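Local coordinates for glycosylation Associate Protein 1 (Streptococcus agalactiae serotype V, PDB 6OYC) that probably takes part, with its partner proteins Gap2 and Gap3, in the glycosylation and accessory Sec secretion of bacterial surface proteins, at residues H221-N235 with K248-N260. Residues are numbered along the deposited sequence; the frame is centred on the assembly and turned at random.
Sequences HKEVSKSDTIIVSFN and KGNLILSVFSERN. With SO4 (sulfate ion), chain J.
Lys-248 keeps its chain extended as far as CE and then turns at chi4 (106°), bringing NZ to the carbonyl O of His-221, in the last turn of helix 208-223, for a weak hydrogen bond. At Gly-249 the CA packs against the carbonyls of Lys-226 and Asp-228 at the turn, close quarters that suit a residue with no side chain. From Asn-250 the strand runs parallel to 229-233, the two axes 17° apart. Asn-250 N donates to Asp-228 O and its O accepts from Ile-230 N (2.8 Å); Ile-252 and Ser-254 continue the pattern. Ile-230, Leu-251, Val-232 and Leu-253 share one face of the pair, Thr-229, Ile-231 and Ile-252 lie on the other, and their apolar groups suit buried strands. Leu-251 reaches over with CD1 to meet Val-232 CG2 at 3.5 Å, whereas on the other face CD1 of Ile-252 touches Thr-229 CG2 (3.7 Å) and CG1 of Ile-231, with which it lies side by side. Leu-253 CD1 meets the edge of the Phe-234 ring. Past the strand, Arg-259 bends at chi3 (67°), laying its guanidinium face against Ser-233 OG while NE donates to Phe-234 O (2.9 Å); Asp-33 takes NH1 in a salt bridge. Asn-260 ND2 reaches the same Phe-234 O at 2.7 Å from the opposite face of the carbonyl plane, so two donors grip this one oxygen. An amide suits Asn-260 because it works both ways: OD1 accepts from Phe-256 N, holding the turn, and ND2 also donates to O3 of a sulfate (3.0 Å), probably a crystallisation ion, also hydrogen-bonded by Gln-236, Asn-261 and Asn-264. Strands 229-233 and 250-255, joined through helix 239-242, form a beta-alpha-beta unit, and the anion lies beyond their C-terminal ends in a parallel, Rossmann-like sheet, consistent with the GT-B clan.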
ATOM      1  N   HIS A 221      -5.280  14.282  24.911  1.00 42.49           N
ATOM      2  CA  HIS A 221      -5.204  14.759  26.285  1.00 42.24           C
ATOM      3  C   HIS A 221      -4.191  13.964  27.104  1.00 44.10           C
ATOM      4  O   HIS A 221      -3.338  14.543  27.784  1.00 48.05           O
ATOM      5  CB  HIS A 221      -6.587  14.693  26.931  1.00 43.10           C
ATOM      6  CG  HIS A 221      -6.615  15.209  28.338  1.00 55.94           C
ATOM      7  ND1 HIS A 221      -6.271  16.506  28.663  1.00 56.73           N
ATOM      8  CD2 HIS A 221      -6.938  14.601  29.505  1.00 51.60           C
ATOM      9  CE1 HIS A 221      -6.388  16.675  29.967  1.00 56.44           C
ATOM     10  NE2 HIS A 221      -6.793  15.536  30.502  1.00 57.23           N
ATOM     11  N   LYS A 222      -4.251  12.633  27.041  1.00 42.81           N
ATOM     12  CA  LYS A 222      -3.436  11.839  27.959  1.00 43.15           C
ATOM     13  C   LYS A 222      -2.022  11.590  27.457  1.00 44.05           C
ATOM     14  O   LYS A 222      -1.112  11.434  28.273  1.00 47.40           O
ATOM     15  CB  LYS A 222      -4.089  10.484  28.233  1.00 48.62           C
ATOM     16  CG  LYS A 222      -5.431  10.531  28.927  1.00 51.19           C
ATOM     17  CD  LYS A 222      -5.859   9.115  29.317  1.00 60.82           C
ATOM     18  CE  LYS A 222      -5.250   8.677  30.645  1.00 70.11           C
ATOM     19  NZ  LYS A 222      -5.652   7.285  31.022  1.00 75.02           N
ATOM     20  N   GLU A 223      -1.809  11.503  26.142  1.00 44.22           N
ATOM     21  CA  GLU A 223      -0.588  10.884  25.638  1.00 42.05           C
ATOM     22  C   GLU A 223       0.347  11.825  24.900  1.00 42.39           C
ATOM     23  O   GLU A 223       1.511  11.465  24.682  1.00 44.60           O
ATOM     24  CB  GLU A 223      -0.937   9.710  24.714  1.00 39.42           C
ATOM     25  CG  GLU A 223      -1.777   8.654  25.411  1.00 41.97           C
ATOM     26  CD  GLU A 223      -0.978   7.915  26.466  1.00 46.78           C
ATOM     27  OE1 GLU A 223       0.266   7.848  26.314  1.00 48.19           O
ATOM     28  OE2 GLU A 223      -1.579   7.401  27.434  1.00 46.61           O
ATOM     29  N   VAL A 224      -0.117  12.999  24.501  1.00 40.14           N
ATOM     30  CA  VAL A 224       0.703  13.945  23.759  1.00 43.70           C
ATOM     31  C   VAL A 224       1.213  14.979  24.748  1.00 45.48           C
ATOM     32  O   VAL A 224       0.426  15.631  25.440  1.00 44.25           O
ATOM     33  CB  VAL A 224      -0.094  14.596  22.618  1.00 44.84           C
ATOM     34  CG1 VAL A 224       0.774  15.547  21.829  1.00 39.55           C
ATOM     35  CG2 VAL A 224      -0.662  13.515  21.704  1.00 42.29           C
ATOM     36  N   SER A 225       2.521  15.117  24.847  1.00 47.42           N
ATOM     37  CA  SER A 225       3.032  16.159  25.712  1.00 56.24           C
ATOM     38  C   SER A 225       3.109  17.478  24.948  1.00 58.54           C
ATOM     39  O   SER A 225       3.130  17.513  23.714  1.00 51.08           O
ATOM     40  CB  SER A 225       4.402  15.778  26.261  1.00 48.45           C
ATOM     41  OG  SER A 225       5.181  16.945  26.428  1.00 62.45           O
ATOM     42  N   LYS A 226       3.162  18.571  25.707  1.00 64.70           N
ATOM     43  CA  LYS A 226       3.252  19.896  25.106  1.00 67.04           C
ATOM     44  C   LYS A 226       4.495  20.039  24.235  1.00 60.24           C
ATOM     45  O   LYS A 226       4.513  20.856  23.308  1.00 53.77           O
ATOM     46  CB  LYS A 226       3.232  20.967  26.200  1.00 84.22           C
ATOM     47  CG  LYS A 226       2.298  20.654  27.372  1.00120.34           C
ATOM     48  CD  LYS A 226       3.010  19.923  28.499  1.00116.29           C
ATOM     49  CE  LYS A 226       2.036  19.112  29.314  1.00148.56           C
ATOM     50  NZ  LYS A 226       2.751  18.056  30.058  1.00125.71           N
ATOM     51  N   SER A 227       5.538  19.257  24.500  1.00 53.50           N
ATOM     52  CA  SER A 227       6.758  19.313  23.710  1.00 53.17           C
ATOM     53  C   SER A 227       6.803  18.255  22.612  1.00 49.05           C
ATOM     54  O   SER A 227       7.838  18.097  21.960  1.00 44.68           O
ATOM     55  CB  SER A 227       7.970  19.169  24.622  1.00 49.18           C
ATOM     56  OG  SER A 227       7.941  17.926  25.273  1.00 53.45           O
ATOM     57  N   ASP A 228       5.710  17.533  22.393  1.00 47.76           N
ATOM     58  CA  ASP A 228       5.651  16.521  21.352  1.00 48.00           C
ATOM     59  C   ASP A 228       5.260  17.145  20.017  1.00 44.98           C
ATOM     60  O   ASP A 228       4.850  18.309  19.937  1.00 44.76           O
ATOM     61  CB  ASP A 228       4.652  15.424  21.724  1.00 43.59           C
ATOM     62  CG  ASP A 228       5.166  14.523  22.820  1.00 46.21           C
ATOM     63  OD1 ASP A 228       6.412  14.416  22.975  1.00 44.29           O
ATOM     64  OD2 ASP A 228       4.317  13.911  23.506  1.00 44.64           O
ATOM     65  N   THR A 229       5.388  16.346  18.961  1.00 41.57           N
ATOM     66  CA  THR A 229       4.988  16.734  17.615  1.00 39.96           C
ATOM     67  C   THR A 229       4.038  15.685  17.055  1.00 39.00           C
ATOM     68  O   THR A 229       4.281  14.480  17.180  1.00 36.94           O
ATOM     69  CB  THR A 229       6.205  16.898  16.698  1.00 43.89           C
ATOM     70  OG1 THR A 229       6.982  18.017  17.141  1.00 46.56           O
ATOM     71  CG2 THR A 229       5.787  17.095  15.213  1.00 37.62           C
ATOM     72  N   ILE A 230       2.949  16.142  16.462  1.00 37.45           N
ATOM     73  CA  ILE A 230       2.022  15.269  15.766  1.00 33.29           C
ATOM     74  C   ILE A 230       2.295  15.420  14.284  1.00 35.84           C
ATOM     75  O   ILE A 230       2.309  16.541  13.759  1.00 36.69           O
ATOM     76  CB  ILE A 230       0.565  15.613  16.106  1.00 33.80           C
ATOM     77  CG1 ILE A 230       0.327  15.473  17.607  1.00 34.44           C
ATOM     78  CG2 ILE A 230      -0.379  14.704  15.358  1.00 35.62           C
ATOM     79  CD1 ILE A 230      -1.059  15.829  18.009  1.00 36.77           C
ATOM     80  N   ILE A 231       2.548  14.303  13.609  1.00 31.77           N
ATOM     81  CA  ILE A 231       2.734  14.291  12.168  1.00 32.47           C
ATOM     82  C   ILE A 231       1.498  13.657  11.564  1.00 33.41           C
ATOM     83  O   ILE A 231       1.198  12.485  11.825  1.00 33.15           O
ATOM     84  CB  ILE A 231       4.023  13.559  11.763  1.00 34.69           C
ATOM     85  CG1 ILE A 231       5.230  14.277  12.409  1.00 32.87           C
ATOM     86  CG2 ILE A 231       4.143  13.535  10.252  1.00 28.83           C
ATOM     87  CD1 ILE A 231       6.511  13.480  12.517  1.00 37.26           C
ATOM     88  N   VAL A 232       0.754  14.450  10.797  1.00 33.35           N
ATOM     89  CA  VAL A 232      -0.565  14.075  10.313  1.00 31.31           C
ATOM     90  C   VAL A 232      -0.493  13.810   8.816  1.00 33.67           C
ATOM     91  O   VAL A 232      -0.084  14.679   8.031  1.00 32.43           O
ATOM     92  CB  VAL A 232      -1.618  15.156  10.609  1.00 36.73           C
ATOM     93  CG1 VAL A 232      -2.991  14.726  10.040  1.00 33.12           C
ATOM     94  CG2 VAL A 232      -1.701  15.421  12.109  1.00 34.65           C
ATOM     95  N   SER A 233      -0.904  12.613   8.431  1.00 30.83           N
ATOM     96  CA  SER A 233      -1.239  12.324   7.044  1.00 32.91           C
ATOM     97  C   SER A 233      -2.412  13.204   6.606  1.00 33.37           C
ATOM     98  O   SER A 233      -3.515  13.083   7.149  1.00 34.27           O
ATOM     99  CB  SER A 233      -1.601  10.843   6.942  1.00 29.94           C
ATOM    100  OG  SER A 233      -1.323  10.335   5.667  1.00 38.38           O
ATOM    101  N   PHE A 234      -2.186  14.105   5.648  1.00 33.02           N
ATOM    102  CA  PHE A 234      -3.246  15.044   5.267  1.00 33.37           C
ATOM    103  C   PHE A 234      -4.449  14.298   4.695  1.00 31.79           C
ATOM    104  O   PHE A 234      -4.333  13.609   3.679  1.00 36.00           O
ATOM    105  CB  PHE A 234      -2.735  16.068   4.243  1.00 32.82           C
ATOM    106  CG  PHE A 234      -3.727  17.172   3.940  1.00 33.69           C
ATOM    107  CD1 PHE A 234      -4.843  16.933   3.148  1.00 31.67           C
ATOM    108  CD2 PHE A 234      -3.539  18.449   4.443  1.00 31.52           C
ATOM    109  CE1 PHE A 234      -5.748  17.945   2.866  1.00 34.20           C
ATOM    110  CE2 PHE A 234      -4.437  19.463   4.165  1.00 33.22           C
ATOM    111  CZ  PHE A 234      -5.544  19.214   3.371  1.00 32.56           C
ATOM    112  N   ASN A 235      -5.612  14.472   5.315  1.00 29.08           N
ATOM    113  CA  ASN A 235      -6.821  13.823   4.836  1.00 31.05           C
ATOM    114  C   ASN A 235      -8.041  14.586   5.335  1.00 33.59           C
ATOM    115  O   ASN A 235      -8.171  14.835   6.542  1.00 36.18           O
ATOM    116  CB  ASN A 235      -6.866  12.364   5.315  1.00 32.35           C
ATOM    117  CG  ASN A 235      -7.729  11.504   4.438  1.00 31.96           C
ATOM    118  OD1 ASN A 235      -8.825  11.897   4.059  1.00 31.67           O
ATOM    119  ND2 ASN A 235      -7.228  10.325   4.087  1.00 34.29           N
ATOM    120  N   LYS A 248      -2.310  21.635  21.615  1.00 79.78           N
ATOM    121  CA  LYS A 248      -1.436  21.033  22.623  1.00 73.58           C
ATOM    122  C   LYS A 248       0.033  21.038  22.198  1.00 73.10           C
ATOM    123  O   LYS A 248       0.910  21.346  23.010  1.00 77.29           O
ATOM    124  CB  LYS A 248      -1.900  19.611  22.950  1.00 70.07           C
ATOM    125  CG  LYS A 248      -1.384  19.064  24.295  1.00 62.39           C
ATOM    126  CD  LYS A 248      -2.263  17.908  24.813  1.00 52.87           C
ATOM    127  CE  LYS A 248      -1.784  17.349  26.162  1.00 50.01           C
ATOM    128  NZ  LYS A 248      -2.605  17.715  27.365  1.00 60.53           N
ATOM    129  N   GLY A 249       0.337  20.697  20.946  1.00 65.01           N
ATOM    130  CA  GLY A 249       1.746  20.605  20.592  1.00 57.32           C
ATOM    131  C   GLY A 249       2.161  21.140  19.232  1.00 49.04           C
ATOM    132  O   GLY A 249       1.521  22.032  18.667  1.00 56.99           O
ATOM    133  N   ASN A 250       3.248  20.603  18.702  1.00 41.63           N
ATOM    134  CA  ASN A 250       3.690  20.922  17.352  1.00 44.22           C
ATOM    135  C   ASN A 250       3.007  20.034  16.325  1.00 42.18           C
ATOM    136  O   ASN A 250       2.618  18.896  16.606  1.00 39.59           O
ATOM    137  CB  ASN A 250       5.201  20.775  17.224  1.00 42.24           C
ATOM    138  CG  ASN A 250       5.932  21.815  18.012  1.00 47.26           C
ATOM    139  OD1 ASN A 250       5.739  23.007  17.790  1.00 48.83           O
ATOM    140  ND2 ASN A 250       6.730  21.381  18.985  1.00 45.50           N
ATOM    141  N   LEU A 251       2.908  20.554  15.109  1.00 41.76           N
ATOM    142  CA  LEU A 251       2.130  19.908  14.067  1.00 36.87           C
ATOM    143  C   LEU A 251       2.894  19.958  12.756  1.00 34.43           C
ATOM    144  O   LEU A 251       3.365  21.028  12.354  1.00 36.96           O
ATOM    145  CB  LEU A 251       0.764  20.589  13.919  1.00 40.47           C
ATOM    146  CG  LEU A 251      -0.143  20.083  12.787  1.00 44.46           C
ATOM    147  CD1 LEU A 251      -0.515  18.620  12.990  1.00 40.00           C
ATOM    148  CD2 LEU A 251      -1.386  20.940  12.713  1.00 46.55           C
ATOM    149  N   ILE A 252       3.003  18.806  12.097  1.00 30.12           N
ATOM    150  CA  ILE A 252       3.513  18.696  10.731  1.00 34.85           C
ATOM    151  C   ILE A 252       2.442  18.032   9.865  1.00 34.52           C
ATOM    152  O   ILE A 252       1.937  16.951  10.203  1.00 33.33           O
ATOM    153  CB  ILE A 252       4.831  17.898  10.667  1.00 33.70           C
ATOM    154  CG1 ILE A 252       5.948  18.627  11.418  1.00 35.12           C
ATOM    155  CG2 ILE A 252       5.256  17.661   9.219  1.00 31.63           C
ATOM    156  CD1 ILE A 252       7.086  17.711  11.798  1.00 31.78           C
ATOM    157  N   LEU A 253       2.097  18.674   8.756  1.00 30.98           N
ATOM    158  CA  LEU A 253       1.152  18.118   7.797  1.00 32.94           C
ATOM    159  C   LEU A 253       1.917  17.443   6.667  1.00 34.12           C
ATOM    160  O   LEU A 253       2.831  18.046   6.093  1.00 35.84           O
ATOM    161  CB  LEU A 253       0.254  19.212   7.229  1.00 34.86           C
ATOM    162  CG  LEU A 253      -0.912  19.686   8.080  1.00 42.42           C
ATOM    163  CD1 LEU A 253      -1.652  20.829   7.365  1.00 38.93           C
ATOM    164  CD2 LEU A 253      -1.851  18.509   8.337  1.00 39.20           C
ATOM    165  N   SER A 254       1.535  16.213   6.322  1.00 33.40           N
ATOM    166  CA  SER A 254       2.196  15.471   5.248  1.00 31.83           C
ATOM    167  C   SER A 254       1.251  15.343   4.058  1.00 31.11           C
ATOM    168  O   SER A 254       0.164  14.768   4.177  1.00 34.15           O
ATOM    169  CB  SER A 254       2.656  14.088   5.716  1.00 31.45           C
ATOM    170  OG  SER A 254       3.293  13.389   4.644  1.00 33.62           O
ATOM    171  N   VAL A 255       1.673  15.868   2.917  1.00 32.22           N
ATOM    172  CA  VAL A 255       0.894  15.866   1.688  1.00 34.85           C
ATOM    173  C   VAL A 255       1.502  14.816   0.750  1.00 36.22           C
ATOM    174  O   VAL A 255       2.701  14.859   0.446  1.00 34.40           O
ATOM    175  CB  VAL A 255       0.883  17.264   1.043  1.00 37.40           C
ATOM    176  CG1 VAL A 255       0.348  17.211  -0.400  1.00 37.03           C
ATOM    177  CG2 VAL A 255       0.089  18.234   1.884  1.00 33.10           C
ATOM    178  N   PHE A 256       0.676  13.877   0.287  1.00 36.28           N
ATOM    179  CA  PHE A 256       1.132  12.749  -0.521  1.00 34.58           C
ATOM    180  C   PHE A 256       0.301  12.695  -1.794  1.00 33.29           C
ATOM    181  O   PHE A 256      -0.919  12.489  -1.739  1.00 33.64           O
ATOM    182  CB  PHE A 256       1.012  11.443   0.263  1.00 33.49           C
ATOM    183  CG  PHE A 256       1.701  10.282  -0.393  1.00 36.19           C
ATOM    184  CD1 PHE A 256       3.049  10.360  -0.735  1.00 36.72           C
ATOM    185  CD2 PHE A 256       1.008   9.103  -0.664  1.00 34.55           C
ATOM    186  CE1 PHE A 256       3.698   9.282  -1.328  1.00 36.32           C
ATOM    187  CE2 PHE A 256       1.650   8.014  -1.273  1.00 36.18           C
ATOM    188  CZ  PHE A 256       2.995   8.104  -1.602  1.00 34.30           C
ATOM    189  N   SER A 257       0.960  12.871  -2.938  1.00 36.24           N
ATOM    190  CA  SER A 257       0.243  13.088  -4.194  1.00 35.53           C
ATOM    191  C   SER A 257      -0.702  11.933  -4.555  1.00 37.04           C
ATOM    192  O   SER A 257      -1.740  12.168  -5.182  1.00 37.05           O
ATOM    193  CB  SER A 257       1.245  13.325  -5.319  1.00 41.10           C
ATOM    194  OG  SER A 257       2.090  12.192  -5.488  1.00 42.48           O
ATOM    195  N   GLU A 258      -0.376  10.685  -4.182  1.00 34.35           N
ATOM    196  CA  GLU A 258      -1.279   9.584  -4.521  1.00 35.52           C
ATOM    197  C   GLU A 258      -2.608   9.694  -3.773  1.00 35.94           C
ATOM    198  O   GLU A 258      -3.639   9.263  -4.288  1.00 35.29           O
ATOM    199  CB  GLU A 258      -0.612   8.242  -4.223  1.00 37.48           C
ATOM    200  CG  GLU A 258      -1.474   7.002  -4.515  1.00 48.51           C
ATOM    201  CD  GLU A 258      -0.935   5.717  -3.850  1.00 59.67           C
ATOM    202  OE1 GLU A 258      -0.635   4.740  -4.579  1.00 63.07           O
ATOM    203  OE2 GLU A 258      -0.810   5.680  -2.600  1.00 55.53           O
ATOM    204  N   ARG A 259      -2.600  10.273  -2.570  1.00 36.94           N
ATOM    205  CA  ARG A 259      -3.767  10.438  -1.703  1.00 32.50           C
ATOM    206  C   ARG A 259      -4.414  11.812  -1.822  1.00 35.25           C
ATOM    207  O   ARG A 259      -5.635  11.928  -1.753  1.00 34.23           O
ATOM    208  CB  ARG A 259      -3.365  10.227  -0.243  1.00 33.46           C
ATOM    209  CG  ARG A 259      -4.472  10.438   0.769  1.00 29.08           C
ATOM    210  CD  ARG A 259      -3.962  10.208   2.198  1.00 30.81           C
ATOM    211  NE  ARG A 259      -2.995  11.228   2.605  1.00 35.03           N
ATOM    212  CZ  ARG A 259      -1.706  10.991   2.843  1.00 34.49           C
ATOM    213  NH1 ARG A 259      -1.215   9.756   2.733  1.00 34.34           N
ATOM    214  NH2 ARG A 259      -0.904  11.989   3.203  1.00 31.38           N
ATOM    215  N   ASN A 260      -3.637  12.862  -2.011  1.00 31.35           N
ATOM    216  CA  ASN A 260      -4.142  14.204  -1.818  1.00 38.42           C
ATOM    217  C   ASN A 260      -4.399  14.896  -3.147  1.00 41.65           C
ATOM    218  O   ASN A 260      -3.562  14.857  -4.050  1.00 43.90           O
ATOM    219  CB  ASN A 260      -3.168  14.998  -0.956  1.00 33.56           C
ATOM    220  CG  ASN A 260      -3.115  14.455   0.459  1.00 34.31           C
ATOM    221  OD1 ASN A 260      -2.041  14.175   1.006  1.00 33.11           O
ATOM    222  ND2 ASN A 260      -4.292  14.251   1.043  1.00 32.43           N
TER
HETATM  223  S   SO4 J 607      -7.990  15.177   0.481  1.00 49.78           S
HETATM  224  O1  SO4 J 607      -7.683  14.948   1.896  1.00 38.34           O
HETATM  225  O2  SO4 J 607      -8.924  16.297   0.332  1.00 45.38           O
HETATM  226  O3  SO4 J 607      -6.743  15.496  -0.245  1.00 44.78           O
HETATM  227  O4  SO4 J 607      -8.561  13.947  -0.103  1.00 55.63           O